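Local structure of Pbp related beta-lactamase (Pyrococcus abyssi, 2QMI) at residues T65-M70 and E256-K261; T163-L168 and E282-G287; K249-R254 and E262-M267. The protein probably hydrolyses peptide bonds as an octameric archaeal peptidase of a self-compartmentalizing family, homologous to penicillin-binding proteins and beta-lactamases. One frame throughout, in Å; residues are numbered along the deposited sequence.

Contact 1: T65-M70 and E256-K261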
ATOM      1  N   THR A  65     -10.221  42.274  28.763  1.00 19.01           N
ATOM      2  CA  THR A  65      -9.449  42.073  29.973  1.00 18.78           C
ATOM      3  C   THR A  65      -8.690  43.351  30.330  1.00 20.46           C
ATOM      4  O   THR A  65      -8.614  43.728  31.503  1.00 20.10           O
ATOM      5  CB  THR A  65      -8.435  40.926  29.801  1.00 19.01           C
ATOM      6  OG1 THR A  65      -9.133  39.687  29.634  1.00 18.38           O
ATOM      7  CG2 THR A  65      -7.516  40.831  31.017  1.00 16.98           C
ATOM      8  N   ALA A  66      -8.123  44.010  29.321  1.00 20.08           N
ATOM      9  CA  ALA A  66      -7.366  45.237  29.547  1.00 21.62           C
ATOM     10  C   ALA A  66      -8.274  46.364  30.032  1.00 22.87           C
ATOM     11  O   ALA A  66      -7.864  47.192  30.848  1.00 23.53           O
ATOM     12  CB  ALA A  66      -6.649  45.656  28.272  1.00 19.44           C
ATOM     13  N   LEU A  67      -9.507  46.388  29.535  1.00 23.74           N
ATOM     14  CA  LEU A  67     -10.462  47.413  29.925  1.00 25.38           C
ATOM     15  C   LEU A  67     -10.823  47.236  31.397  1.00 25.59           C
ATOM     16  O   LEU A  67     -10.846  48.208  32.161  1.00 27.22           O
ATOM     17  CB  LEU A  67     -11.719  47.327  29.051  1.00 24.56           C
ATOM     18  CG  LEU A  67     -12.780  48.424  29.222  1.00 24.99           C
ATOM     19  CD1 LEU A  67     -12.175  49.800  28.945  1.00 23.82           C
ATOM     20  CD2 LEU A  67     -13.930  48.162  28.266  1.00 23.54           C
ATOM     21  N   ALA A  68     -11.103  45.999  31.795  1.00 25.49           N
ATOM     22  CA  ALA A  68     -11.444  45.703  33.184  1.00 24.41           C
ATOM     23  C   ALA A  68     -10.333  46.228  34.088  1.00 24.36           C
ATOM     24  O   ALA A  68     -10.599  46.824  35.140  1.00 23.40           O
ATOM     25  CB  ALA A  68     -11.606  44.206  33.379  1.00 24.64           C
ATOM     26  N   ILE A  69      -9.092  46.005  33.664  1.00 22.72           N
ATOM     27  CA  ILE A  69      -7.925  46.450  34.413  1.00 22.12           C
ATOM     28  C   ILE A  69      -7.904  47.972  34.526  1.00 22.85           C
ATOM     29  O   ILE A  69      -7.564  48.506  35.578  1.00 23.38           O
ATOM     30  CB  ILE A  69      -6.609  45.985  33.740  1.00 21.73           C
ATOM     31  CG1 ILE A  69      -6.457  44.465  33.870  1.00 22.59           C
ATOM     32  CG2 ILE A  69      -5.418  46.708  34.361  1.00 20.56           C
ATOM     33  CD1 ILE A  69      -6.241  43.949  35.297  1.00 23.84           C
ATOM     34  N   MET A  70      -8.254  48.666  33.443  1.00 22.04           N
ATOM     35  CA  MET A  70      -8.274  50.128  33.455  1.00 22.64           C
ATOM     36  C   MET A  70      -9.299  50.627  34.460  1.00 22.13           C
ATOM     37  O   MET A  70      -9.058  51.588  35.185  1.00 23.33           O
ATOM     38  CB  MET A  70      -8.628  50.687  32.069  1.00 22.84           C
ATOM     39  CG  MET A  70      -7.588  50.451  30.974  1.00 23.63           C
ATOM     40  SD  MET A  70      -6.009  51.314  31.227  1.00 25.23           S
ATOM     41  CE  MET A  70      -5.053  50.022  32.000  1.00 25.26           C
ATOM     42  N   GLU A 256     -17.588  57.381  27.965  1.00 26.88           N
ATOM     43  CA  GLU A 256     -17.094  57.073  29.305  1.00 27.36           C
ATOM     44  C   GLU A 256     -18.008  56.274  30.235  1.00 27.37           C
ATOM     45  O   GLU A 256     -17.984  56.467  31.451  1.00 27.61           O
ATOM     46  CB  GLU A 256     -16.666  58.385  29.980  1.00 26.09           C
ATOM     47  CG  GLU A 256     -15.610  59.140  29.175  1.00 27.82           C
ATOM     48  CD  GLU A 256     -15.270  60.503  29.744  1.00 29.68           C
ATOM     49  OE1 GLU A 256     -16.188  61.353  29.837  1.00 31.47           O
ATOM     50  OE2 GLU A 256     -14.082  60.730  30.087  1.00 28.56           O
ATOM     51  N   SER A 257     -18.801  55.372  29.673  1.00 28.94           N
ATOM     52  CA  SER A 257     -19.699  54.544  30.468  1.00 30.43           C
ATOM     53  C   SER A 257     -18.916  53.515  31.293  1.00 30.31           C
ATOM     54  O   SER A 257     -19.412  53.036  32.317  1.00 31.02           O
ATOM     55  CB  SER A 257     -20.679  53.779  29.566  1.00 32.81           C
ATOM     56  OG  SER A 257     -21.474  54.646  28.776  1.00 36.61           O
ATOM     57  N   ILE A 258     -17.706  53.170  30.845  1.00 28.42           N
ATOM     58  CA  ILE A 258     -16.889  52.166  31.540  1.00 25.92           C
ATOM     59  C   ILE A 258     -15.684  52.777  32.246  1.00 24.59           C
ATOM     60  O   ILE A 258     -15.390  52.441  33.394  1.00 25.29           O
ATOM     61  CB  ILE A 258     -16.378  51.076  30.552  1.00 24.89           C
ATOM     62  CG1 ILE A 258     -17.490  50.697  29.566  1.00 23.84           C
ATOM     63  CG2 ILE A 258     -15.914  49.831  31.329  1.00 22.91           C
ATOM     64  CD1 ILE A 258     -18.767  50.246  30.226  1.00 23.39           C
ATOM     65  N   VAL A 259     -14.976  53.653  31.538  1.00 24.17           N
ATOM     66  CA  VAL A 259     -13.801  54.333  32.079  1.00 22.87           C
ATOM     67  C   VAL A 259     -13.687  55.710  31.439  1.00 23.48           C
ATOM     68  O   VAL A 259     -14.289  55.967  30.397  1.00 21.95           O
ATOM     69  CB  VAL A 259     -12.477  53.567  31.769  1.00 22.43           C
ATOM     70  CG1 VAL A 259     -12.514  52.170  32.368  1.00 21.47           C
ATOM     71  CG2 VAL A 259     -12.243  53.507  30.263  1.00 21.77           C
ATOM     72  N   SER A 260     -12.908  56.588  32.069  1.00 24.64           N
ATOM     73  CA  SER A 260     -12.675  57.930  31.545  1.00 24.62           C
ATOM     74  C   SER A 260     -11.842  57.828  30.266  1.00 24.56           C
ATOM     75  O   SER A 260     -11.113  56.854  30.057  1.00 24.50           O
ATOM     76  CB  SER A 260     -11.929  58.787  32.573  1.00 24.91           C
ATOM     77  OG  SER A 260     -12.721  59.007  33.728  1.00 25.42           O
ATOM     78  N   LYS A 261     -11.960  58.843  29.421  1.00 25.37           N
ATOM     79  CA  LYS A 261     -11.253  58.906  28.150  1.00 26.17           C
ATOM     80  C   LYS A 261      -9.745  58.840  28.312  1.00 27.54           C
ATOM     81  O   LYS A 261      -9.037  58.361  27.422  1.00 28.31           O
ATOM     82  CB  LYS A 261     -11.639  60.192  27.413  1.00 27.39           C
ATOM     83  CG  LYS A 261     -11.545  61.450  28.279  1.00 28.96           C
ATOM     84  CD  LYS A 261     -12.221  62.636  27.599  1.00 30.77           C
ATOM     85  CE  LYS A 261     -12.497  63.765  28.592  1.00 32.03           C
ATOM     86  NZ  LYS A 261     -11.241  64.273  29.209  1.00 33.36           N
TER
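Leu67 and Met70 meet Ile258 and Val259 where helix 61-74 packs on the loop between helices 241-252 and 261-267. In this penicillin-binding protein and beta-lactamase fold, helix 61-74 has the SxxK sequence at its start, here probably Ser59 and Lys62, so the contact backs the helix about two turns further on.

Everything that meets across the contact is apolar, and all four residues are buried. Leu67 works as a fork. Its CG lies anti to the backbone nitrogen (chi1 -174°), which carries the two methyl groups out to the loop: CD2 comes within 4.0 Å of Ile258 CG2, and CD1 within 3.9 Å of Val259 CG2. The side chains of Leu67 and Ile258 cross at about a right angle, and Ile258 offers its short branch while the longer arm turns away. Val259 is shared, since its other methyl, CG1, sits 4.2 Å from Met70 CB, one helical turn beyond Leu67. Only the root of Met70 takes part: the bend at chi2 takes the sulfur away and the one at chi3 turns the terminal methyl, in surroundings formed by Leu80, Tyr286 and Met267.

The polar interactions are local or reach beyond the two segments. Ser260 OG, just ahead of helix 261-267, bonds to Glu74 OE2 near the end of helix 61-74. Within the loop Glu256 folds back to the start of helix 261-267, which would be expected to favour its negative charge: Lys261 N donates to the anti lone pair of Glu256 OE2 at 2.9 Å, nearly straight at 165°.

Contact 2: T163-L168 and E282-G287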
ATOM      1  N   THR A 163      -0.346  33.349  28.573  1.00 19.99           N
ATOM      2  CA  THR A 163      -0.359  33.137  30.017  1.00 20.54           C
ATOM      3  C   THR A 163      -0.345  34.502  30.716  1.00 22.08           C
ATOM      4  O   THR A 163      -0.756  34.629  31.869  1.00 22.39           O
ATOM      5  CB  THR A 163       0.868  32.301  30.462  1.00 19.30           C
ATOM      6  OG1 THR A 163       0.804  30.999  29.861  1.00 19.80           O
ATOM      7  CG2 THR A 163       0.905  32.157  31.978  1.00 17.55           C
ATOM      8  N   GLY A 164       0.130  35.522  30.006  1.00 21.07           N
ATOM      9  CA  GLY A 164       0.158  36.857  30.565  1.00 21.08           C
ATOM     10  C   GLY A 164      -1.245  37.362  30.873  1.00 21.61           C
ATOM     11  O   GLY A 164      -1.467  37.975  31.916  1.00 20.68           O
ATOM     12  N   TYR A 165      -2.199  37.108  29.981  1.00 20.05           N
ATOM     13  CA  TYR A 165      -3.566  37.571  30.217  1.00 21.65           C
ATOM     14  C   TYR A 165      -4.375  36.630  31.088  1.00 21.32           C
ATOM     15  O   TYR A 165      -5.439  36.994  31.584  1.00 20.36           O
ATOM     16  CB  TYR A 165      -4.292  37.854  28.897  1.00 21.38           C
ATOM     17  CG  TYR A 165      -3.996  39.245  28.376  1.00 21.10           C
ATOM     18  CD1 TYR A 165      -5.021  40.154  28.128  1.00 20.30           C
ATOM     19  CD2 TYR A 165      -2.678  39.664  28.178  1.00 21.27           C
ATOM     20  CE1 TYR A 165      -4.742  41.455  27.694  1.00 21.65           C
ATOM     21  CE2 TYR A 165      -2.387  40.949  27.750  1.00 20.52           C
ATOM     22  CZ  TYR A 165      -3.421  41.842  27.511  1.00 20.00           C
ATOM     23  OH  TYR A 165      -3.119  43.114  27.104  1.00 18.59           O
ATOM     24  N   VAL A 166      -3.870  35.416  31.271  1.00 21.03           N
ATOM     25  CA  VAL A 166      -4.533  34.474  32.151  1.00 20.94           C
ATOM     26  C   VAL A 166      -4.290  35.032  33.557  1.00 21.32           C
ATOM     27  O   VAL A 166      -5.190  35.037  34.403  1.00 21.57           O
ATOM     28  CB  VAL A 166      -3.924  33.060  32.032  1.00 21.77           C
ATOM     29  CG1 VAL A 166      -4.418  32.175  33.182  1.00 19.76           C
ATOM     30  CG2 VAL A 166      -4.312  32.447  30.686  1.00 18.55           C
ATOM     31  N   LEU A 167      -3.072  35.525  33.782  1.00 21.21           N
ATOM     32  CA  LEU A 167      -2.688  36.111  35.061  1.00 20.88           C
ATOM     33  C   LEU A 167      -3.488  37.388  35.322  1.00 21.76           C
ATOM     34  O   LEU A 167      -3.931  37.629  36.448  1.00 22.05           O
ATOM     35  CB  LEU A 167      -1.185  36.409  35.075  1.00 21.16           C
ATOM     36  CG  LEU A 167      -0.299  35.155  35.097  1.00 21.70           C
ATOM     37  CD1 LEU A 167       1.155  35.527  34.844  1.00 20.23           C
ATOM     38  CD2 LEU A 167      -0.453  34.454  36.433  1.00 21.78           C
ATOM     39  N   LEU A 168      -3.668  38.199  34.279  1.00 21.37           N
ATOM     40  CA  LEU A 168      -4.449  39.429  34.381  1.00 21.04           C
ATOM     41  C   LEU A 168      -5.871  39.064  34.778  1.00 20.27           C
ATOM     42  O   LEU A 168      -6.539  39.818  35.482  1.00 21.26           O
ATOM     43  CB  LEU A 168      -4.477  40.172  33.042  1.00 20.92           C
ATOM     44  CG  LEU A 168      -3.243  40.969  32.612  1.00 22.35           C
ATOM     45  CD1 LEU A 168      -3.459  41.523  31.202  1.00 23.69           C
ATOM     46  CD2 LEU A 168      -2.999  42.103  33.600  1.00 22.61           C
ATOM     47  N   GLU A 282       4.308  49.409  13.713  1.00 28.57           N
ATOM     48  CA  GLU A 282       3.204  49.013  14.578  1.00 27.26           C
ATOM     49  C   GLU A 282       3.748  48.540  15.923  1.00 25.08           C
ATOM     50  O   GLU A 282       4.827  47.957  15.992  1.00 25.57           O
ATOM     51  CB  GLU A 282       2.356  47.904  13.933  1.00 25.92           C
ATOM     52  CG  GLU A 282       3.079  47.023  12.952  1.00 26.49           C
ATOM     53  CD  GLU A 282       3.079  47.592  11.538  1.00 26.04           C
ATOM     54  OE1 GLU A 282       1.982  47.844  10.989  1.00 23.00           O
ATOM     55  OE2 GLU A 282       4.180  47.775  10.977  1.00 25.56           O
ATOM     56  N   GLY A 283       2.998  48.808  16.987  1.00 24.05           N
ATOM     57  CA  GLY A 283       3.416  48.411  18.317  1.00 22.23           C
ATOM     58  C   GLY A 283       2.274  47.802  19.112  1.00 22.33           C
ATOM     59  O   GLY A 283       1.248  47.418  18.545  1.00 22.25           O
ATOM     60  N   TYR A 284       2.449  47.709  20.425  1.00 20.32           N
ATOM     61  CA  TYR A 284       1.426  47.133  21.282  1.00 20.10           C
ATOM     62  C   TYR A 284       1.059  48.078  22.421  1.00 20.18           C
ATOM     63  O   TYR A 284       1.930  48.664  23.066  1.00 19.66           O
ATOM     64  CB  TYR A 284       1.908  45.794  21.870  1.00 19.42           C
ATOM     65  CG  TYR A 284       0.786  44.810  22.160  1.00 19.01           C
ATOM     66  CD1 TYR A 284       0.234  44.033  21.140  1.00 18.42           C
ATOM     67  CD2 TYR A 284       0.258  44.674  23.449  1.00 19.32           C
ATOM     68  CE1 TYR A 284      -0.819  43.144  21.391  1.00 19.35           C
ATOM     69  CE2 TYR A 284      -0.798  43.789  23.714  1.00 19.40           C
ATOM     70  CZ  TYR A 284      -1.331  43.030  22.679  1.00 21.15           C
ATOM     71  OH  TYR A 284      -2.383  42.173  22.922  1.00 21.65           O
ATOM     72  N   GLY A 285      -0.244  48.222  22.644  1.00 19.60           N
ATOM     73  CA  GLY A 285      -0.749  49.053  23.718  1.00 19.04           C
ATOM     74  C   GLY A 285      -1.289  48.108  24.779  1.00 19.64           C
ATOM     75  O   GLY A 285      -0.583  47.199  25.202  1.00 20.29           O
ATOM     76  N   TYR A 286      -2.528  48.305  25.216  1.00 20.40           N
ATOM     77  CA  TYR A 286      -3.111  47.412  26.216  1.00 20.61           C
ATOM     78  C   TYR A 286      -4.157  46.487  25.576  1.00 21.62           C
ATOM     79  O   TYR A 286      -5.314  46.876  25.390  1.00 19.56           O
ATOM     80  CB  TYR A 286      -3.745  48.217  27.357  1.00 19.42           C
ATOM     81  CG  TYR A 286      -2.750  48.918  28.262  1.00 21.38           C
ATOM     82  CD1 TYR A 286      -1.402  48.557  28.268  1.00 20.78           C
ATOM     83  CD2 TYR A 286      -3.163  49.921  29.137  1.00 20.89           C
ATOM     84  CE1 TYR A 286      -0.495  49.179  29.121  1.00 22.24           C
ATOM     85  CE2 TYR A 286      -2.268  50.548  29.993  1.00 21.50           C
ATOM     86  CZ  TYR A 286      -0.934  50.176  29.983  1.00 22.83           C
ATOM     87  OH  TYR A 286      -0.038  50.801  30.834  1.00 24.06           O
ATOM     88  N   GLY A 287      -3.739  45.263  25.245  1.00 20.96           N
ATOM     89  CA  GLY A 287      -4.644  44.307  24.620  1.00 21.48           C
ATOM     90  C   GLY A 287      -5.124  44.885  23.302  1.00 22.63           C
ATOM     91  O   GLY A 287      -6.256  44.666  22.876  1.00 23.38           O
TER
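The phenol oxygen of Tyr165 comes close to the backbone of Gly287, joining helix 162-176 of the helical part of the beta-lactamase fold to the chain that leaves strand 283-284, second from one edge of the antiparallel sheet. The helix follows Tyr160, which probably belongs to the second conserved motif of this family, so the contact runs close beside the presumed active site.

The tight part is very small. Tyr165 OH stands 2.9 Å from Gly287 N and 3.1 Å from Gly287 CA, yet the first of these is not a hydrogen bond, because the N-H points poorly at the oxygen. The hydroxyl is instead satisfied by Leu105 O, at the end of helix 101-105. Gly287 has no side chain, which makes room for this close approach, and its positive phi (61°) lies in the left-handed helical region that glycine readily takes. The ring of Tyr165 is held from within its own helix as well: Leu168 CD1, one turn on, rests 3.4 Å above the ring plane and over its centre. Thr65 of helix 61-74 and the ring of His107 also border this side chain.

The rest of the contact is loose, though still buried rather than turned to solvent. Tyr286 barely takes part through its side chain, which runs off to bond His102 ND1 through its hydroxyl; its carbonyl carbon, Tyr286 C, lies 3.8 Å from Tyr165 OH. Tyr284 bonds through its own hydroxyl to His302 NE2, in what is probably the K(T/S)G-type motif. A chi1 of -151° swings the Tyr284 ring toward Tyr165, whose OH meets it at the edge, near the ring plane, 4.2 Å from Tyr284 CE2.

Contact 3: K249-R254 and E262-M267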
ATOM      1  N   LYS A 249     -18.011  51.028  19.130  1.00 23.34           N
ATOM      2  CA  LYS A 249     -18.641  52.344  19.274  1.00 25.07           C
ATOM      3  C   LYS A 249     -18.101  53.089  20.500  1.00 24.35           C
ATOM      4  O   LYS A 249     -17.831  54.288  20.450  1.00 24.26           O
ATOM      5  CB  LYS A 249     -20.164  52.164  19.381  1.00 25.89           C
ATOM      6  CG  LYS A 249     -20.984  53.441  19.496  1.00 29.56           C
ATOM      7  CD  LYS A 249     -22.492  53.114  19.507  1.00 31.66           C
ATOM      8  CE  LYS A 249     -23.365  54.375  19.609  1.00 32.75           C
ATOM      9  NZ  LYS A 249     -23.081  55.371  18.511  1.00 33.43           N
ATOM     10  N   MET A 250     -17.925  52.361  21.595  1.00 24.65           N
ATOM     11  CA  MET A 250     -17.421  52.950  22.825  1.00 24.40           C
ATOM     12  C   MET A 250     -16.043  53.584  22.622  1.00 25.39           C
ATOM     13  O   MET A 250     -15.824  54.739  22.998  1.00 24.96           O
ATOM     14  CB  MET A 250     -17.333  51.892  23.926  1.00 24.04           C
ATOM     15  CG  MET A 250     -17.003  52.477  25.282  1.00 23.40           C
ATOM     16  SD  MET A 250     -16.094  51.344  26.334  1.00 26.59           S
ATOM     17  CE  MET A 250     -14.459  51.500  25.612  1.00 22.14           C
ATOM     18  N   TYR A 251     -15.115  52.831  22.036  1.00 24.26           N
ATOM     19  CA  TYR A 251     -13.769  53.349  21.809  1.00 23.56           C
ATOM     20  C   TYR A 251     -13.787  54.535  20.847  1.00 23.56           C
ATOM     21  O   TYR A 251     -13.195  55.579  21.121  1.00 24.29           O
ATOM     22  CB  TYR A 251     -12.855  52.242  21.259  1.00 23.51           C
ATOM     23  CG  TYR A 251     -12.563  51.119  22.241  1.00 22.07           C
ATOM     24  CD1 TYR A 251     -11.670  51.299  23.298  1.00 22.14           C
ATOM     25  CD2 TYR A 251     -13.189  49.880  22.115  1.00 21.82           C
ATOM     26  CE1 TYR A 251     -11.408  50.269  24.209  1.00 22.43           C
ATOM     27  CE2 TYR A 251     -12.937  48.844  23.019  1.00 23.03           C
ATOM     28  CZ  TYR A 251     -12.049  49.044  24.062  1.00 22.41           C
ATOM     29  OH  TYR A 251     -11.839  48.033  24.974  1.00 24.01           O
ATOM     30  N   ILE A 252     -14.474  54.380  19.726  1.00 24.14           N
ATOM     31  CA  ILE A 252     -14.542  55.449  18.731  1.00 25.72           C
ATOM     32  C   ILE A 252     -15.033  56.775  19.318  1.00 26.15           C
ATOM     33  O   ILE A 252     -14.323  57.785  19.273  1.00 26.88           O
ATOM     34  CB  ILE A 252     -15.474  55.059  17.557  1.00 24.50           C
ATOM     35  CG1 ILE A 252     -14.883  53.879  16.789  1.00 24.19           C
ATOM     36  CG2 ILE A 252     -15.683  56.260  16.626  1.00 25.56           C
ATOM     37  CD1 ILE A 252     -15.874  53.218  15.849  1.00 22.51           C
ATOM     38  N   GLU A 253     -16.248  56.764  19.860  1.00 27.02           N
ATOM     39  CA  GLU A 253     -16.857  57.960  20.434  1.00 28.24           C
ATOM     40  C   GLU A 253     -16.276  58.280  21.805  1.00 28.68           C
ATOM     41  O   GLU A 253     -16.778  59.152  22.521  1.00 27.32           O
ATOM     42  CB  GLU A 253     -18.369  57.762  20.547  1.00 29.41           C
ATOM     43  CG  GLU A 253     -19.007  57.233  19.267  1.00 33.67           C
ATOM     44  CD  GLU A 253     -20.507  57.031  19.400  1.00 36.29           C
ATOM     45  OE1 GLU A 253     -20.946  56.423  20.406  1.00 38.22           O
ATOM     46  OE2 GLU A 253     -21.251  57.478  18.499  1.00 37.68           O
ATOM     47  N   ARG A 254     -15.210  57.569  22.155  1.00 29.15           N
ATOM     48  CA  ARG A 254     -14.536  57.744  23.432  1.00 28.28           C
ATOM     49  C   ARG A 254     -15.549  57.993  24.534  1.00 28.83           C
ATOM     50  O   ARG A 254     -15.408  58.918  25.346  1.00 28.94           O
ATOM     51  CB  ARG A 254     -13.532  58.889  23.340  1.00 29.49           C
ATOM     52  CG  ARG A 254     -12.571  58.727  22.167  1.00 29.12           C
ATOM     53  CD  ARG A 254     -11.316  59.544  22.373  1.00 28.80           C
ATOM     54  NE  ARG A 254     -10.300  59.297  21.348  1.00 29.44           N
ATOM     55  CZ  ARG A 254      -9.928  58.092  20.913  1.00 28.49           C
ATOM     56  NH1 ARG A 254     -10.494  56.986  21.393  1.00 28.08           N
ATOM     57  NH2 ARG A 254      -8.954  57.992  20.020  1.00 29.01           N
ATOM     58  N   GLU A 262      -9.250  59.325  29.441  1.00 28.13           N
ATOM     59  CA  GLU A 262      -7.817  59.302  29.699  1.00 28.74           C
ATOM     60  C   GLU A 262      -7.324  57.855  29.685  1.00 28.44           C
ATOM     61  O   GLU A 262      -6.183  57.584  29.322  1.00 27.58           O
ATOM     62  CB  GLU A 262      -7.503  59.941  31.057  1.00 29.48           C
ATOM     63  CG  GLU A 262      -7.715  61.458  31.134  1.00 31.94           C
ATOM     64  CD  GLU A 262      -9.106  61.907  30.698  1.00 32.98           C
ATOM     65  OE1 GLU A 262     -10.112  61.269  31.098  1.00 33.47           O
ATOM     66  OE2 GLU A 262      -9.192  62.913  29.957  1.00 34.54           O
ATOM     67  N   TYR A 263      -8.191  56.929  30.080  1.00 27.20           N
ATOM     68  CA  TYR A 263      -7.817  55.518  30.110  1.00 28.25           C
ATOM     69  C   TYR A 263      -7.861  54.877  28.730  1.00 27.49           C
ATOM     70  O   TYR A 263      -6.961  54.106  28.370  1.00 26.34           O
ATOM     71  CB  TYR A 263      -8.701  54.762  31.108  1.00 28.24           C
ATOM     72  CG  TYR A 263      -8.297  55.087  32.523  1.00 30.42           C
ATOM     73  CD1 TYR A 263      -7.212  54.443  33.112  1.00 30.28           C
ATOM     74  CD2 TYR A 263      -8.911  56.132  33.230  1.00 30.93           C
ATOM     75  CE1 TYR A 263      -6.735  54.831  34.358  1.00 31.36           C
ATOM     76  CE2 TYR A 263      -8.439  56.530  34.481  1.00 31.38           C
ATOM     77  CZ  TYR A 263      -7.347  55.873  35.035  1.00 31.76           C
ATOM     78  OH  TYR A 263      -6.847  56.253  36.256  1.00 32.39           O
ATOM     79  N   ILE A 264      -8.891  55.204  27.953  1.00 26.15           N
ATOM     80  CA  ILE A 264      -9.002  54.662  26.604  1.00 26.03           C
ATOM     81  C   ILE A 264      -7.731  55.025  25.835  1.00 26.51           C
ATOM     82  O   ILE A 264      -7.201  54.223  25.060  1.00 25.84           O
ATOM     83  CB  ILE A 264     -10.232  55.225  25.869  1.00 23.78           C
ATOM     84  CG1 ILE A 264     -11.504  54.760  26.574  1.00 23.37           C
ATOM     85  CG2 ILE A 264     -10.233  54.766  24.421  1.00 23.09           C
ATOM     86  CD1 ILE A 264     -12.793  55.146  25.863  1.00 23.67           C
ATOM     87  N   GLU A 265      -7.228  56.229  26.080  1.00 28.47           N
ATOM     88  CA  GLU A 265      -6.017  56.694  25.416  1.00 29.03           C
ATOM     89  C   GLU A 265      -4.790  55.933  25.887  1.00 27.92           C
ATOM     90  O   GLU A 265      -3.812  55.797  25.152  1.00 26.65           O
ATOM     91  CB  GLU A 265      -5.838  58.189  25.654  1.00 32.52           C
ATOM     92  CG  GLU A 265      -6.653  59.023  24.686  1.00 38.69           C
ATOM     93  CD  GLU A 265      -6.766  60.461  25.120  1.00 41.83           C
ATOM     94  OE1 GLU A 265      -5.731  61.039  25.548  1.00 43.37           O
ATOM     95  OE2 GLU A 265      -7.890  61.013  25.020  1.00 43.71           O
ATOM     96  N   LYS A 266      -4.839  55.438  27.117  1.00 27.46           N
ATOM     97  CA  LYS A 266      -3.719  54.670  27.641  1.00 27.42           C
ATOM     98  C   LYS A 266      -3.637  53.358  26.867  1.00 26.07           C
ATOM     99  O   LYS A 266      -2.556  52.893  26.521  1.00 26.15           O
ATOM    100  CB  LYS A 266      -3.914  54.375  29.133  1.00 28.31           C
ATOM    101  CG  LYS A 266      -3.577  55.535  30.060  1.00 30.02           C
ATOM    102  CD  LYS A 266      -3.477  55.072  31.516  1.00 30.44           C
ATOM    103  CE  LYS A 266      -3.152  56.235  32.442  1.00 30.16           C
ATOM    104  NZ  LYS A 266      -4.182  57.307  32.365  1.00 31.24           N
ATOM    105  N   MET A 267      -4.800  52.776  26.590  1.00 24.82           N
ATOM    106  CA  MET A 267      -4.882  51.511  25.869  1.00 23.69           C
ATOM    107  C   MET A 267      -4.446  51.627  24.412  1.00 22.71           C
ATOM    108  O   MET A 267      -3.946  50.660  23.837  1.00 23.28           O
ATOM    109  CB  MET A 267      -6.313  50.966  25.935  1.00 22.01           C
ATOM    110  CG  MET A 267      -6.783  50.642  27.345  1.00 22.91           C
ATOM    111  SD  MET A 267      -8.510  50.107  27.418  1.00 22.21           S
ATOM    112  CE  MET A 267      -8.408  48.542  26.541  1.00 22.55           C
TER
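Tyr251 and Ile264 bring the two backbones closest, with 6.9 Å between Tyr251 CA and Ile264 CA. On one side helix 241-252 is coming to its end; on the other lies nearly the whole of the short helix 261-267. The first helix closes in a Schellman motif: Arg254, at positive phi (38°), is its C-prime residue, with Arg254 N bonded to Tyr251 O and Asp255 N to Met250 O. Along the last turn, Lys249 NZ makes a salt bridge to Glu253 OE2 (2.8 Å), meeting the carboxylate from above its plane.

This is how two consecutive helices of the beta-lactamase domain fold against each other across a short connecting loop, and Ile264 is the residue most buried between them. Its two branches divide the work. CG2 meets the edge of the Tyr251 ring in its plane, 3.9 Å from Tyr251 CD1, and also comes obliquely to the guanidinium group, 3.8 Å from Arg254 NH1. The longer arm ends with Ile264 CD1 at 4.0 Å from Met250 CE.

Met250 bends at chi3, and this lays its CE on the neighbouring ring, 3.5 Å above the Tyr251 plane and over its centre. Arg254 NH2 forms a salt bridge to Glu268 OE1, just beyond the second helix. Tyr251 OH bonds to Tyr247 OH, and Met267 CE approaches that same Tyr251 OH to 3.8 Å.

In the fold
All three contacts belong to the beta-lactamase domain, none of them to the C-terminal barrel of residues 368-446. Contacts 1 and 3 are close neighbours, their centres about 8 Å apart, because segment 256-261 is the loop between the two helices of contact 3. Contact 2 lies about 15 Å from contact 1 and 17 Å from contact 3, centre to centre. Along the chain, contact 1 alternates with both others, whereas contact 3 is nested within the loop closed by contact 2. Helix 61-74 sits among them all: Met267 packs on Ala66, and Thr65 on Tyr165. Distant parts of the sequence thus converge around the helix that begins just after the probable nucleophile, Ser59.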